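Side-chain contacts in esterase YbfF (Escherichia coli, PDB 3BF7), which belongs to the alpha/beta hydrolases with a helical cap and probably hydrolyses ester and thioester bonds: residues A97-A100 against R105-K108; I114-Y119 against A198-G203; R122-I127 against S206-E211; S137-R142 against A146-Q151. The protein carries 1 engineered substitution. One frame throughout, in Å; residues are numbered along the deposited sequence.

Overall arrangement
The four contacts run from the core of an alpha/beta hydrolase fold out to what is probably its helical cap. Contacts 1 and 2 reach the same sheet through the neighbouring strands 106-112 and 198-201, their centres 15 Å apart. Contact 2 touches contact 3, where Tyr-119 OH meets Tyr-208 O at 2.7 Å in a probable hydrogen bond; the two centres lie 12 Å apart, and their segments alternate along the chain. Both border the probable catalytic triad of Ser-89, Asp-113 and His-234. Contact 4 joins helix 142-149 to the turn after helix 125-136, the helix that contact 3 opens; its centre is 24 Å from contact 3 and 40 Å from contact 1.

Contact 1. Residues A97-A100 against R105-K108; sequences ALTA and RIDK
Ile-106 drives its CD1 methyl against helix 90-101, where it meets the side chains of both Leu-98 and Thr-99. The Leu-98 and Ile-106 side chains run in opposite directions and slide past each other, overlapping alongside rather than meeting end on. Leu-98 CG lies 3.4 Å from Ile-106 CD1, closer than two such carbons usually pack. The overlap is continued by the Leu-98 CD2 branch, which sits 3.5 Å from Ile-106 CG1. The isoleucine arm is extended beyond CG1 (chi2 173°), and this is what carries CD1 as far as the helix backbone: it stops 3.5 Å from Thr-99 N. Thr-99 adds its methyl, CG2 approaching Ile-106 CD1 to 3.6 Å at a slant, while its hydroxyl OG1 is engaged by Met-96 O one turn earlier in the helix. The threonine therefore offers carbon to the strand and settles its polar atom within its own helix. Cutting Leu-98 back to an alanine would probably open a gap beside Ile-106 CG1 and CD1, with Thr-99 the one side chain of the helix segment still against the isoleucine. The contact is buried, and it is a small example of how a beta-alpha-beta unit closes, here strand 83-88, helix 90-101 and strand 106-112, with the helix packed back on the start of the following strand. Phe-85 of strand 83-88 touches both Leu-98 and Ile-106, Val-72 of helix 64-78 lies against Leu-98, and Ile-191 and Trp-194 from a loop cover Thr-99.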
loop_
_atom_site.group_PDB
_atom_site.type_symbol
_atom_site.label_atom_id
_atom_site.label_comp_id
_atom_site.label_asym_id
_atom_site.label_seq_id
_atom_site.Cartn_x
_atom_site.Cartn_y
_atom_site.Cartn_z
ATOM N N ALA A 97 7.241 7.169 5.261
ATOM C CA ALA A 97 8.569 7.019 5.846
ATOM C C ALA A 97 9.641 7.512 4.873
ATOM O O ALA A 97 10.697 7.989 5.296
ATOM C CB ALA A 97 8.820 5.562 6.213
ATOM N N LEU A 98 9.370 7.399 3.575
ATOM C CA LEU A 98 10.324 7.849 2.572
ATOM C C LEU A 98 10.562 9.355 2.673
ATOM O O LEU A 98 11.652 9.829 2.358
ATOM C CB LEU A 98 9.832 7.492 1.165
ATOM C CG LEU A 98 10.748 7.912 0.006
ATOM C CD1 LEU A 98 12.110 7.240 0.133
ATOM C CD2 LEU A 98 10.092 7.538 -1.315
ATOM N N THR A 99 9.559 10.112 3.114
ATOM C CA THR A 99 9.744 11.557 3.234
ATOM C C THR A 99 10.828 11.897 4.253
ATOM O O THR A 99 11.480 12.934 4.145
ATOM C CB THR A 99 8.444 12.304 3.653
ATOM O OG1 THR A 99 8.086 11.956 4.996
ATOM C CG2 THR A 99 7.303 11.969 2.709
ATOM N N ALA A 100 11.022 11.027 5.238
ATOM C CA ALA A 100 12.033 11.257 6.262
ATOM C C ALA A 100 13.405 10.769 5.812
ATOM O O ALA A 100 14.429 11.353 6.169
ATOM C CB ALA A 100 11.632 10.560 7.557
ATOM N N ARG A 105 13.616 12.693 -3.258
ATOM C CA ARG A 105 13.229 11.705 -4.259
ATOM C C ARG A 105 11.713 11.646 -4.442
ATOM O O ARG A 105 11.212 10.886 -5.272
ATOM C CB ARG A 105 13.754 10.317 -3.873
ATOM C CG ARG A 105 15.262 10.256 -3.615
ATOM C CD ARG A 105 16.079 10.748 -4.810
ATOM N NE ARG A 105 16.032 9.839 -5.954
ATOM C CZ ARG A 105 16.731 8.711 -6.052
ATOM N NH1 ARG A 105 17.541 8.337 -5.072
ATOM N NH2 ARG A 105 16.626 7.959 -7.139
ATOM N N ILE A 106 10.987 12.457 -3.675
ATOM C CA ILE A 106 9.527 12.487 -3.744
ATOM C C ILE A 106 8.982 13.815 -4.264
ATOM O O ILE A 106 9.448 14.889 -3.874
ATOM C CB ILE A 106 8.893 12.259 -2.355
ATOM C CG1 ILE A 106 9.451 10.986 -1.723
ATOM C CG2 ILE A 106 7.376 12.160 -2.482
ATOM C CD1 ILE A 106 9.012 10.784 -0.287
ATOM N N ASP A 107 7.992 13.733 -5.145
ATOM C CA ASP A 107 7.343 14.916 -5.691
ATOM C C ASP A 107 6.072 15.067 -4.859
ATOM O O ASP A 107 6.068 15.754 -3.838
ATOM C CB ASP A 107 6.990 14.707 -7.166
ATOM C CG ASP A 107 6.464 15.968 -7.823
ATOM O OD1 ASP A 107 6.250 16.968 -7.107
ATOM O OD2 ASP A 107 6.263 15.956 -9.054
ATOM N N LYS A 108 4.998 14.412 -5.290
ATOM C CA LYS A 108 3.745 14.457 -4.546
ATOM C C LYS A 108 3.542 13.142 -3.792
ATOM O O LYS A 108 4.212 12.142 -4.080
ATOM C CB LYS A 108 2.578 14.750 -5.487
ATOM C CG LYS A 108 2.667 16.150 -6.081
ATOM C CD LYS A 108 1.362 16.597 -6.707
ATOM C CE LYS A 108 1.448 18.050 -7.144
ATOM N NZ LYS A 108 0.136 18.562 -7.617
#

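Contact 2. Residues I114-Y119 against A198-G203; sequences IAPVDY and ALFIPG
A backbone oxygen, not a side chain, makes the closest approach here: Ile-114 O lies at the rim of the Phe-200 ring, in its plane, 3.5 Å from CD2. Such an edge-on meeting brings the partly negative oxygen to the slightly positive ring hydrogens, an arrangement that is probably weakly favourable. Phe-200 belongs to strand 198-201 of the alpha/beta hydrolase sheet, next to strand 106-112, and the oxygen comes from the loop that leaves that neighbouring strand. With CG anti to its own carbonyl carbon (chi1 -72°), the phenylalanine reaches across to this loop. Pro-116 supplies the apolar share of the contact, its CD 4.2 Å from Phe-200 CE2, and Met-96 of helix 90-101 packs on both residues.

The loop keeps its path by local means. Pro-116 is the centre of an inverse gamma turn, in which Val-117 N makes a weak bond to Ala-115 O. Tyr-119 folds back with Val-117 CG2 over one face of its ring. Just ahead of the loop, Asp-113, probably the triad acid, accepts a hydrogen bond at OD2 from Gly-203 N, so the two segments also flank a likely catalytic residue. Tyr-119 OH, which also meets Tyr-208 O, accepts from Ala-115 N at 3.0 Å, with an N-H...O angle of 141°.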
loop_
_atom_site.group_PDB
_atom_site.type_symbol
_atom_site.label_atom_id
_atom_site.label_comp_id
_atom_site.label_asym_id
_atom_site.label_seq_id
_atom_site.Cartn_x
_atom_site.Cartn_y
_atom_site.Cartn_z
ATOM N N ILE A 114 -4.849 5.368 5.658
ATOM C CA ILE A 114 -3.772 5.092 6.587
ATOM C C ILE A 114 -3.311 6.387 7.259
ATOM O O ILE A 114 -3.383 7.473 6.673
ATOM C CB ILE A 114 -2.579 4.435 5.834
ATOM C CG1 ILE A 114 -1.520 3.939 6.819
ATOM C CG2 ILE A 114 -1.973 5.425 4.847
ATOM C CD1 ILE A 114 -1.989 2.791 7.683
ATOM N N ALA A 115 -2.854 6.262 8.500
ATOM C CA ALA A 115 -2.339 7.399 9.253
ATOM C C ALA A 115 -0.956 7.008 9.770
ATOM O O ALA A 115 -0.678 5.826 9.992
ATOM C CB ALA A 115 -3.258 7.729 10.421
ATOM N N PRO A 116 -0.061 7.992 9.950
ATOM C CA PRO A 116 1.292 7.724 10.445
ATOM C C PRO A 116 1.259 7.551 11.958
ATOM O O PRO A 116 1.698 8.420 12.719
ATOM C CB PRO A 116 2.069 8.960 9.999
ATOM C CG PRO A 116 1.044 10.043 10.112
ATOM C CD PRO A 116 -0.204 9.400 9.536
ATOM N N VAL A 117 0.722 6.410 12.380
ATOM C CA VAL A 117 0.579 6.093 13.790
ATOM C C VAL A 117 0.727 4.601 14.046
ATOM O O VAL A 117 0.547 3.782 13.143
ATOM C CB VAL A 117 -0.826 6.495 14.313
ATOM C CG1 VAL A 117 -1.049 7.989 14.136
ATOM C CG2 VAL A 117 -1.908 5.694 13.579
ATOM N N ASP A 118 1.064 4.268 15.286
ATOM C CA ASP A 118 1.158 2.878 15.721
ATOM C C ASP A 118 -0.267 2.600 16.208
ATOM O O ASP A 118 -0.720 3.202 17.184
ATOM C CB ASP A 118 2.136 2.756 16.891
ATOM C CG ASP A 118 2.319 1.323 17.361
ATOM O OD1 ASP A 118 1.446 0.471 17.089
ATOM O OD2 ASP A 118 3.345 1.052 18.023
ATOM N N TYR A 119 -0.981 1.707 15.534
ATOM C CA TYR A 119 -2.357 1.422 15.924
ATOM C C TYR A 119 -2.494 0.621 17.216
ATOM O O TYR A 119 -3.573 0.570 17.803
ATOM C CB TYR A 119 -3.091 0.736 14.772
ATOM C CG TYR A 119 -3.331 1.658 13.594
ATOM C CD1 TYR A 119 -4.345 2.617 13.627
ATOM C CD2 TYR A 119 -2.540 1.578 12.451
ATOM C CE1 TYR A 119 -4.564 3.474 12.544
ATOM C CE2 TYR A 119 -2.750 2.427 11.367
ATOM C CZ TYR A 119 -3.762 3.367 11.418
ATOM O OH TYR A 119 -3.976 4.188 10.332
ATOM N N ALA A 198 0.252 17.054 1.089
ATOM C CA ALA A 198 0.146 15.599 1.029
ATOM C C ALA A 198 -1.328 15.236 1.059
ATOM O O ALA A 198 -2.085 15.801 1.842
ATOM C CB ALA A 198 0.862 14.973 2.216
ATOM N N LEU A 199 -1.735 14.290 0.218
ATOM C CA LEU A 199 -3.132 13.882 0.165
ATOM C C LEU A 199 -3.395 12.580 0.903
ATOM O O LEU A 199 -2.711 11.580 0.681
ATOM C CB LEU A 199 -3.591 13.721 -1.291
ATOM C CG LEU A 199 -5.040 13.252 -1.489
ATOM C CD1 LEU A 199 -6.000 14.327 -0.998
ATOM C CD2 LEU A 199 -5.290 12.942 -2.961
ATOM N N PHE A 200 -4.382 12.612 1.791
ATOM C CA PHE A 200 -4.807 11.436 2.534
ATOM C C PHE A 200 -6.222 11.132 2.064
ATOM O O PHE A 200 -7.062 12.032 1.991
ATOM C CB PHE A 200 -4.792 11.698 4.038
ATOM C CG PHE A 200 -3.412 11.781 4.606
ATOM C CD1 PHE A 200 -2.622 12.904 4.379
ATOM C CD2 PHE A 200 -2.865 10.699 5.288
ATOM C CE1 PHE A 200 -1.301 12.946 4.819
ATOM C CE2 PHE A 200 -1.543 10.731 5.730
ATOM C CZ PHE A 200 -0.762 11.856 5.494
ATOM N N ILE A 201 -6.475 9.872 1.728
ATOM C CA ILE A 201 -7.788 9.455 1.250
ATOM C C ILE A 201 -8.351 8.358 2.146
ATOM O O ILE A 201 -8.121 7.166 1.916
ATOM C CB ILE A 201 -7.715 8.929 -0.206
ATOM C CG1 ILE A 201 -7.093 9.992 -1.116
ATOM C CG2 ILE A 201 -9.114 8.574 -0.706
ATOM C CD1 ILE A 201 -6.879 9.535 -2.548
ATOM N N PRO A 202 -9.088 8.751 3.194
ATOM C CA PRO A 202 -9.678 7.776 4.113
ATOM C C PRO A 202 -11.000 7.214 3.600
ATOM O O PRO A 202 -11.709 7.857 2.818
ATOM C CB PRO A 202 -9.912 8.585 5.392
ATOM C CG PRO A 202 -9.069 9.821 5.222
ATOM C CD PRO A 202 -9.168 10.107 3.760
ATOM N N GLY A 203 -11.318 6.004 4.040
ATOM C CA GLY A 203 -12.594 5.414 3.695
ATOM C C GLY A 203 -13.543 5.874 4.791
ATOM O O GLY A 203 -13.203 5.809 5.974
#

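Contact 3. Residues R122-I127 against S206-E211; sequences RRHDEI and SPYVSE
Arg-123 lays its guanidinium over one face of the Tyr-208 ring, shifted toward the phenol end. The two side chains come from opposite directions, and the planes are inclined by 29°; Arg-123 NH2 is the nitrogen nearest the ring carbons, 3.3 Å from Tyr-208 CE1. The arginine CZ stands 4.0 Å from the centroid of the Tyr-208 ring, which makes this a cation-pi stack. The bend at chi3 (-72°) turns the guanidinium onto the ring. One water lies at the guanidinium edge, accepting from Arg-123 NH1 at 3.0 Å and giving a weak bond to Pro-207 O, a second link between the segments. Arg-123 also makes a cation-pi contact with Tyr-119. His-124, the N-cap residue of helix 125-136, brings CE1 to 4.3 Å from Tyr-208 OH, while its ND1 bonds to Tyr-182 OH. A leucine in place of Tyr-208 would probably leave the guanidinium without the flat ring it lies on, Tyr-119 being the other aromatic partner, and end the stack on His-234. Tyr-208 also touches Ser-89 and Asp-113, so the arginine rests on a ring bordering what is probably the Ser-His-Asp site of an alpha/beta hydrolase.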
loop_
_atom_site.group_PDB
_atom_site.type_symbol
_atom_site.label_atom_id
_atom_site.label_comp_id
_atom_site.label_asym_id
_atom_site.label_seq_id
_atom_site.Cartn_x
_atom_site.Cartn_y
_atom_site.Cartn_z
ATOM N N ARG A 122 -4.097 -5.813 17.268
ATOM C CA ARG A 122 -3.889 -6.922 16.349
ATOM C C ARG A 122 -5.187 -6.954 15.550
ATOM O O ARG A 122 -6.269 -7.118 16.117
ATOM C CB ARG A 122 -3.672 -8.239 17.094
ATOM C CG ARG A 122 -2.347 -8.298 17.848
ATOM C CD ARG A 122 -1.985 -9.722 18.232
ATOM N NE ARG A 122 -1.617 -10.539 17.077
ATOM C CZ ARG A 122 -0.403 -10.579 16.531
ATOM N NH1 ARG A 122 0.583 -9.847 17.030
ATOM N NH2 ARG A 122 -0.174 -11.363 15.487
ATOM N N ARG A 123 -5.076 -6.769 14.240
ATOM C CA ARG A 123 -6.241 -6.731 13.360
ATOM C C ARG A 123 -6.270 -7.822 12.302
ATOM O O ARG A 123 -7.172 -7.831 11.461
ATOM C CB ARG A 123 -6.309 -5.381 12.631
ATOM C CG ARG A 123 -7.084 -4.298 13.349
ATOM C CD ARG A 123 -7.409 -3.152 12.402
ATOM N NE ARG A 123 -6.239 -2.352 12.053
ATOM C CZ ARG A 123 -6.120 -1.057 12.331
ATOM N NH1 ARG A 123 -7.099 -0.425 12.959
ATOM N NH2 ARG A 123 -5.030 -0.392 11.977
ATOM N N HIS A 124 -5.308 -8.738 12.334
ATOM C CA HIS A 124 -5.240 -9.771 11.310
ATOM C C HIS A 124 -5.119 -11.200 11.805
ATOM O O HIS A 124 -4.773 -12.083 11.027
ATOM C CB HIS A 124 -4.065 -9.490 10.364
ATOM C CG HIS A 124 -4.172 -8.189 9.636
ATOM N ND1 HIS A 124 -3.888 -6.976 10.224
ATOM C CD2 HIS A 124 -4.562 -7.910 8.368
ATOM C CE1 HIS A 124 -4.096 -6.007 9.351
ATOM N NE2 HIS A 124 -4.507 -6.547 8.217
ATOM N N ASP A 125 -5.412 -11.454 13.073
ATOM C CA ASP A 125 -5.262 -12.813 13.570
ATOM C C ASP A 125 -6.105 -13.848 12.840
ATOM O O ASP A 125 -5.632 -14.951 12.570
ATOM C CB ASP A 125 -5.553 -12.879 15.066
ATOM C CG ASP A 125 -4.443 -12.275 15.905
ATOM O OD1 ASP A 125 -3.401 -11.861 15.342
ATOM O OD2 ASP A 125 -4.618 -12.223 17.141
ATOM N N GLU A 126 -7.347 -13.506 12.520
ATOM C CA GLU A 126 -8.213 -14.442 11.818
ATOM C C GLU A 126 -7.739 -14.646 10.382
ATOM O O GLU A 126 -7.863 -15.739 9.829
ATOM C CB GLU A 126 -9.655 -13.944 11.872
ATOM C CG GLU A 126 -10.152 -13.837 13.306
ATOM C CD GLU A 126 -11.480 -13.135 13.426
ATOM O OE1 GLU A 126 -12.520 -13.798 13.245
ATOM O OE2 GLU A 126 -11.477 -11.917 13.697
ATOM N N ILE A 127 -7.189 -13.593 9.784
ATOM C CA ILE A 127 -6.652 -13.690 8.430
ATOM C C ILE A 127 -5.435 -14.630 8.459
ATOM O O ILE A 127 -5.304 -15.506 7.601
ATOM C CB ILE A 127 -6.278 -12.286 7.887
ATOM C CG1 ILE A 127 -7.557 -11.549 7.473
ATOM C CG2 ILE A 127 -5.313 -12.405 6.713
ATOM C CD1 ILE A 127 -7.346 -10.093 7.122
ATOM N N SER A 206 -14.174 3.374 7.604
ATOM C CA SER A 206 -12.950 2.783 8.129
ATOM C C SER A 206 -12.389 3.627 9.266
ATOM O O SER A 206 -12.475 4.853 9.237
ATOM C CB SER A 206 -11.896 2.671 7.031
ATOM O OG SER A 206 -10.651 2.282 7.585
ATOM N N PRO A 207 -11.789 2.978 10.276
ATOM C CA PRO A 207 -11.215 3.681 11.425
ATOM C C PRO A 207 -9.735 4.035 11.285
ATOM O O PRO A 207 -9.153 4.612 12.200
ATOM C CB PRO A 207 -11.438 2.694 12.556
ATOM C CG PRO A 207 -11.110 1.398 11.875
ATOM C CD PRO A 207 -11.827 1.524 10.529
ATOM N N TYR A 208 -9.124 3.694 10.155
ATOM C CA TYR A 208 -7.701 3.963 9.965
ATOM C C TYR A 208 -7.267 5.426 10.045
ATOM O O TYR A 208 -6.143 5.709 10.465
ATOM C CB TYR A 208 -7.222 3.358 8.641
ATOM C CG TYR A 208 -6.922 1.873 8.700
ATOM C CD1 TYR A 208 -5.606 1.407 8.711
ATOM C CD2 TYR A 208 -7.951 0.930 8.720
ATOM C CE1 TYR A 208 -5.320 0.038 8.737
ATOM C CE2 TYR A 208 -7.677 -0.441 8.746
ATOM C CZ TYR A 208 -6.363 -0.878 8.752
ATOM O OH TYR A 208 -6.096 -2.229 8.754
ATOM N N VAL A 209 -8.134 6.356 9.651
ATOM C CA VAL A 209 -7.767 7.771 9.697
ATOM C C VAL A 209 -8.762 8.618 10.486
ATOM O O VAL A 209 -9.056 9.756 10.123
ATOM C CB VAL A 209 -7.627 8.373 8.273
ATOM C CG1 VAL A 209 -6.794 9.654 8.325
ATOM C CG2 VAL A 209 -6.983 7.366 7.336
ATOM N N SER A 210 -9.272 8.062 11.578
ATOM C CA SER A 210 -10.230 8.775 12.413
ATOM C C SER A 210 -9.573 9.899 13.216
ATOM O O SER A 210 -8.345 10.019 13.262
ATOM C CB SER A 210 -10.930 7.797 13.358
ATOM O OG SER A 210 -9.990 7.132 14.176
ATOM N N GLU A 211 -10.411 10.709 13.854
ATOM C CA GLU A 211 -9.981 11.858 14.643
ATOM C C GLU A 211 -8.900 11.627 15.697
ATOM O O GLU A 211 -8.075 12.510 15.934
ATOM C CB GLU A 211 -11.203 12.496 15.312
ATOM C CG GLU A 211 -10.898 13.705 16.187
ATOM C CD GLU A 211 -10.265 14.845 15.415
ATOM O OE1 GLU A 211 -10.828 15.244 14.375
ATOM O OE2 GLU A 211 -9.208 15.344 15.851
HETATM O O HOH W 1 -7.904 2.255 13.920
#

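Contact 4. Residues S137-R142 against A146-Q151; sequences SDAQTR and AAIMRQ
Ser-137 OG is held by two backbone groups: Ala-139 N donates to it at 3.2 Å in a fairly straight bond (163°), closing an ST turn, and Val-134 O, in the last turn of helix 125-136, is its other partner. With chi1 at 70° the hydroxyl sits between the backbone N and the carbonyl carbon, where it can meet both Ala-139 N and Val-134 O. The serine faces Ile-148, although the modelled spacing to that residue's CD1 is too short to be relied on. Ala-139 joins the same patch, its CB 4.0 Å from Ile-148 CD1, and Ala-133 and Val-134 touch the isoleucine from helix 125-136. Two consecutive helices, 125-136 and 142-149, are joined here by a short loop, probably within the helical cap of the hydrolase. At the start of helix 142-149, Thr-141 is the N-cap residue and its OG1 caps a backbone N of the first turn. Gln-144 OE1 answers from inside the helix, accepting from both Thr-141 N and Gln-140 N. The first full turn then closes with Ala-146 N bonded to Arg-142 O at 2.8 Å. Arg-142 extends its side chain away from the helix, where NE bonds to Phe-166 O.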
loop_
_atom_site.group_PDB
_atom_site.type_symbol
_atom_site.label_atom_id
_atom_site.label_comp_id
_atom_site.label_asym_id
_atom_site.label_seq_id
_atom_site.Cartn_x
_atom_site.Cartn_y
_atom_site.Cartn_z
ATOM N N SER A 137 -3.955 -27.528 4.750
ATOM C CA SER A 137 -4.861 -28.395 4.004
ATOM C C SER A 137 -4.168 -28.907 2.747
ATOM O O SER A 137 -2.962 -28.749 2.590
ATOM C CB SER A 137 -6.118 -27.628 3.602
ATOM O OG SER A 137 -5.821 -26.661 2.608
ATOM N N ASP A 138 -4.938 -29.520 1.856
ATOM C CA ASP A 138 -4.389 -30.040 0.610
ATOM C C ASP A 138 -4.861 -29.176 -0.555
ATOM O O ASP A 138 -4.746 -29.565 -1.717
ATOM C CB ASP A 138 -4.830 -31.490 0.398
ATOM C CG ASP A 138 -4.354 -32.412 1.503
ATOM O OD1 ASP A 138 -3.127 -32.495 1.725
ATOM O OD2 ASP A 138 -5.207 -33.056 2.150
ATOM N N ALA A 139 -5.391 -28.000 -0.230
ATOM C CA ALA A 139 -5.891 -27.070 -1.235
ATOM C C ALA A 139 -4.809 -26.679 -2.237
ATOM O O ALA A 139 -3.692 -26.328 -1.855
ATOM C CB ALA A 139 -6.450 -25.824 -0.556
ATOM N N GLN A 140 -5.155 -26.739 -3.519
ATOM C CA GLN A 140 -4.225 -26.397 -4.590
ATOM C C GLN A 140 -4.731 -25.221 -5.422
ATOM O O GLN A 140 -3.943 -24.398 -5.885
ATOM C CB GLN A 140 -4.005 -27.607 -5.503
ATOM C CG GLN A 140 -3.298 -28.780 -4.839
ATOM C CD GLN A 140 -1.826 -28.512 -4.576
ATOM O OE1 GLN A 140 -1.127 -29.344 -3.997
ATOM N NE2 GLN A 140 -1.347 -27.351 -5.009
ATOM N N THR A 141 -6.045 -25.150 -5.611
ATOM C CA THR A 141 -6.647 -24.076 -6.394
ATOM C C THR A 141 -7.234 -22.996 -5.498
ATOM O O THR A 141 -7.426 -23.206 -4.298
ATOM C CB THR A 141 -7.773 -24.605 -7.298
ATOM O OG1 THR A 141 -8.860 -25.065 -6.485
ATOM C CG2 THR A 141 -7.269 -25.752 -8.159
ATOM N N ARG A 142 -7.523 -21.841 -6.086
ATOM C CA ARG A 142 -8.093 -20.732 -5.334
ATOM C C ARG A 142 -9.501 -21.073 -4.857
ATOM O O ARG A 142 -9.927 -20.630 -3.790
ATOM C CB ARG A 142 -8.113 -19.466 -6.194
ATOM C CG ARG A 142 -6.722 -18.933 -6.508
ATOM C CD ARG A 142 -6.761 -17.647 -7.315
ATOM N NE ARG A 142 -5.424 -17.079 -7.472
ATOM C CZ ARG A 142 -5.156 -15.958 -8.132
ATOM N NH1 ARG A 142 -6.135 -15.270 -8.704
ATOM N NH2 ARG A 142 -3.905 -15.525 -8.225
ATOM N N ALA A 146 -10.515 -20.879 -1.104
ATOM C CA ALA A 146 -11.615 -20.011 -0.703
ATOM C C ALA A 146 -12.573 -20.722 0.251
ATOM O O ALA A 146 -13.031 -20.136 1.230
ATOM C CB ALA A 146 -12.369 -19.524 -1.933
ATOM N N ALA A 147 -12.871 -21.985 -0.040
ATOM C CA ALA A 147 -13.780 -22.766 0.793
ATOM C C ALA A 147 -13.278 -22.839 2.229
ATOM O O ALA A 147 -14.056 -22.747 3.178
ATOM C CB ALA A 147 -13.939 -24.172 0.219
ATOM N N ILE A 148 -11.970 -23.004 2.386
ATOM C CA ILE A 148 -11.368 -23.085 3.709
ATOM C C ILE A 148 -11.372 -21.727 4.400
ATOM O O ILE A 148 -11.705 -21.621 5.580
ATOM C CB ILE A 148 -9.916 -23.593 3.623
ATOM C CG1 ILE A 148 -9.910 -25.027 3.094
ATOM C CG2 ILE A 148 -9.244 -23.512 4.987
ATOM C CD1 ILE A 148 -8.534 -25.582 2.874
ATOM N N MET A 149 -11.011 -20.689 3.658
ATOM C CA MET A 149 -10.956 -19.349 4.219
ATOM C C MET A 149 -12.308 -18.831 4.688
ATOM O O MET A 149 -12.380 -18.056 5.643
ATOM C CB MET A 149 -10.340 -18.398 3.200
ATOM C CG MET A 149 -8.930 -18.811 2.827
ATOM S SD MET A 149 -8.122 -17.678 1.707
ATOM C CE MET A 149 -7.482 -16.458 2.862
ATOM N N ARG A 150 -13.379 -19.257 4.026
ATOM C CA ARG A 150 -14.714 -18.818 4.411
ATOM C C ARG A 150 -15.102 -19.377 5.775
ATOM O O ARG A 150 -16.086 -18.943 6.369
ATOM C CB ARG A 150 -15.749 -19.242 3.366
ATOM C CG ARG A 150 -15.544 -18.607 2.004
ATOM C CD ARG A 150 -16.789 -18.724 1.136
ATOM N NE ARG A 150 -16.568 -18.151 -0.189
ATOM C CZ ARG A 150 -16.033 -18.810 -1.211
ATOM N NH1 ARG A 150 -15.667 -20.076 -1.069
ATOM N NH2 ARG A 150 -15.847 -18.195 -2.371
ATOM N N GLN A 151 -14.325 -20.337 6.266
ATOM C CA GLN A 151 -14.585 -20.942 7.569
ATOM C C GLN A 151 -13.970 -20.080 8.668
ATOM O O GLN A 151 -14.219 -20.296 9.856
ATOM C CB GLN A 151 -13.989 -22.352 7.624
ATOM C CG GLN A 151 -14.446 -23.256 6.487
ATOM C CD GLN A 151 -13.823 -24.639 6.540
ATOM O OE1 GLN A 151 -14.044 -25.463 5.651
ATOM N NE2 GLN A 151 -13.045 -24.902 7.584
#